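Local structure of putative 6-pyruvoyl tetrahydrobiopterin synthase (Caenorhabditis elegans, 2G64) at residues Ala18-Ser23 and Lys37-Asn42. The protein probably converts 7,8-dihydroneopterin triphosphate into 6-pyruvoyl tetrahydropterin, a zinc-dependent step of tetrahydrobiopterin biosynthesis that eliminates triphosphate. The protein carries 1 engineered substitution. Residues are numbered along the deposited sequence; the frame is centred on the assembly and turned at random.
Sequences AHRLHS and KCNNSN. With NA (sodium ion), chain C; ZN (zinc ion), chain D.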
loop_
_atom_site.group_PDB
_atom_site.type_symbol
_atom_site.label_atom_id
_atom_site.label_comp_id
_atom_site.label_asym_id
_atom_site.label_seq_id
_atom_site.Cartn_x
_atom_site.Cartn_y
_atom_site.Cartn_z
ATOM N N ALA A 18 -1.657 13.952 18.516
ATOM C CA ALA A 18 -2.687 14.962 18.359
ATOM C C ALA A 18 -2.037 16.315 18.069
ATOM O O ALA A 18 -0.911 16.588 18.500
ATOM C CB ALA A 18 -3.532 15.053 19.666
ATOM N N HIS A 19 -2.765 17.179 17.387
ATOM C CA HIS A 19 -2.361 18.582 17.300
ATOM C C HIS A 19 -3.532 19.484 16.948
ATOM O O HIS A 19 -4.637 19.007 16.646
ATOM C CB HIS A 19 -1.159 18.747 16.330
ATOM C CG HIS A 19 -1.522 18.776 14.874
ATOM N ND1 HIS A 19 -0.857 19.580 13.967
ATOM C CD2 HIS A 19 -2.431 18.072 14.152
ATOM C CE1 HIS A 19 -1.359 19.399 12.757
ATOM N NE2 HIS A 19 -2.305 18.473 12.838
ATOM N N ARG A 20 -3.294 20.787 17.049
ATOM C CA ARG A 20 -4.225 21.791 16.546
ATOM C C ARG A 20 -3.374 22.879 15.893
ATOM O O ARG A 20 -2.367 23.320 16.471
ATOM C CB ARG A 20 -5.030 22.368 17.712
ATOM C CG ARG A 20 -5.871 23.576 17.293
ATOM C CD ARG A 20 -6.395 24.321 18.519
ATOM N NE ARG A 20 -7.393 25.299 18.099
ATOM C CZ ARG A 20 -7.631 26.453 18.716
ATOM N NH1 ARG A 20 -6.909 26.819 19.772
ATOM N NH2 ARG A 20 -8.590 27.249 18.254
ATOM N N LEU A 21 -3.744 23.294 14.683
ATOM C CA LEU A 21 -3.008 24.358 14.007
ATOM C C LEU A 21 -3.561 25.696 14.501
ATOM O O LEU A 21 -4.738 26.018 14.282
ATOM C CB LEU A 21 -3.140 24.225 12.487
ATOM C CG LEU A 21 -2.484 22.947 11.939
ATOM C CD1 LEU A 21 -2.589 22.973 10.420
ATOM C CD2 LEU A 21 -1.000 22.902 12.401
ATOM N N HIS A 22 -2.726 26.434 15.235
ATOM C CA HIS A 22 -3.148 27.707 15.828
ATOM C C HIS A 22 -1.872 28.525 16.022
ATOM O O HIS A 22 -0.969 28.100 16.751
ATOM C CB HIS A 22 -3.866 27.483 17.172
ATOM C CG HIS A 22 -4.576 28.700 17.691
ATOM N ND1 HIS A 22 -4.006 29.572 18.596
ATOM C CD2 HIS A 22 -5.806 29.198 17.415
ATOM C CE1 HIS A 22 -4.857 30.552 18.859
ATOM N NE2 HIS A 22 -5.960 30.343 18.162
ATOM N N SER A 23 -1.795 29.683 15.362
ATOM C CA SER A 23 -0.634 30.565 15.517
ATOM C C SER A 23 -0.879 31.622 16.595
ATOM O O SER A 23 -1.897 32.309 16.578
ATOM C CB SER A 23 -0.298 31.284 14.212
ATOM O OG SER A 23 0.708 32.275 14.454
ATOM N N LYS A 37 -10.779 23.781 9.417
ATOM C CA LYS A 37 -11.080 22.690 10.353
ATOM C C LYS A 37 -9.843 22.258 11.166
ATOM O O LYS A 37 -9.967 21.714 12.265
ATOM C CB LYS A 37 -11.653 21.483 9.611
ATOM C CG LYS A 37 -13.124 21.638 9.237
ATOM C CD LYS A 37 -13.668 20.335 8.636
ATOM C CE LYS A 37 -15.144 20.456 8.268
ATOM N NZ LYS A 37 -16.029 20.090 9.408
ATOM N N CYS A 38 -8.652 22.517 10.634
ATOM C CA CYS A 38 -7.436 22.206 11.390
ATOM C C CYS A 38 -7.276 23.040 12.670
ATOM O O CYS A 38 -6.529 22.661 13.575
ATOM C CB CYS A 38 -6.199 22.318 10.514
ATOM S SG CYS A 38 -6.142 21.069 9.199
ATOM N N ASN A 39 -8.032 24.129 12.770
ATOM C CA ASN A 39 -8.027 24.942 13.977
ATOM C C ASN A 39 -9.057 24.473 15.036
ATOM O O ASN A 39 -9.243 25.134 16.063
ATOM C CB ASN A 39 -8.254 26.417 13.571
ATOM C CG ASN A 39 -8.126 27.379 14.728
ATOM O OD1 ASN A 39 -9.118 27.997 15.138
ATOM N ND2 ASN A 39 -6.909 27.533 15.254
ATOM N N ASN A 40 -9.716 23.331 14.803
ATOM C CA ASN A 40 -10.735 22.829 15.756
ATOM C C ASN A 40 -10.164 22.931 17.152
ATOM O O ASN A 40 -9.062 22.429 17.410
ATOM C CB ASN A 40 -11.081 21.335 15.501
ATOM C CG ASN A 40 -12.046 20.747 16.562
ATOM O OD1 ASN A 40 -13.171 21.214 16.685
ATOM N ND2 ASN A 40 -11.609 19.707 17.312
ATOM N N SER A 41 -10.909 23.553 18.062
ATOM C CA SER A 41 -10.338 23.916 19.353
ATOM C C SER A 41 -9.846 22.740 20.176
ATOM O O SER A 41 -8.859 22.870 20.904
ATOM C CB SER A 41 -11.284 24.819 20.159
ATOM O OG SER A 41 -12.283 24.066 20.808
ATOM N N ASN A 42 -10.513 21.586 20.076
ATOM C CA ASN A 42 -10.031 20.427 20.816
ATOM C C ASN A 42 -9.053 19.549 20.024
ATOM O O ASN A 42 -8.656 18.474 20.489
ATOM C CB ASN A 42 -11.184 19.594 21.386
ATOM C CG ASN A 42 -11.934 20.325 22.479
ATOM O OD1 ASN A 42 -11.322 20.919 23.353
ATOM N ND2 ASN A 42 -13.252 20.288 22.428
HETATM NA NA NA C . -7.558 20.999 15.481
HETATM ZN ZN ZN D . -3.522 17.925 11.182
HETATM O O HOH W 1 -3.297 19.152 9.846
#
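R20 and N39 illustrate how a side chain can bind a 3-10 turn through its main chain. The guanidinium approaches side-on, and NE and NH2 both donate to N39 O: NE, 2.8 Å from that oxygen, stands above the carbonyl plane, whereas NH2, at 3.1 Å from it, lies within that plane. NH2 also makes a weak bond to N39 OD1, with the guanidinium and amide planes 32° apart. The arginine reaches this far because its CG is anti to the backbone N (chi1 171°) and the chain stays extended to NE. S41 CA lies over one guanidinium face and H22 CD2 over the opposite one, each offset toward the rim, while R20 NH1 sits over a face of the H22 ring. With R20 replaced by an alanine, N39 O would probably lose both of its guanidinium donors and a gap would open between H22 and S41.

In the T-fold of this PTPS-family subunit the contact joins the residues just after strand 6-19 to the 3-10 turn and loop between helix 28-35 and strand 44-57, beside the zinc site. N39 returns the grip: its ND2 donates almost straight (178°) to L21 O at 2.8 Å, and the amide lies nearly coplanar with the H22 ring. Next to this, L21 N donates to C38 O, and L21 CD1 rests on C38 CB at 3.7 Å.

H19 NE2 binds zinc at 2.1 Å, with H44, H46 and a water completing the set, while C38 is the predicted proton acceptor. C38 O and N40 O, with H44 ND1, hold a sodium ion.

Farther out, S99 fixes H19 ND1, D88 accepts from R20 N, and H84 of a second subunit packs on C38.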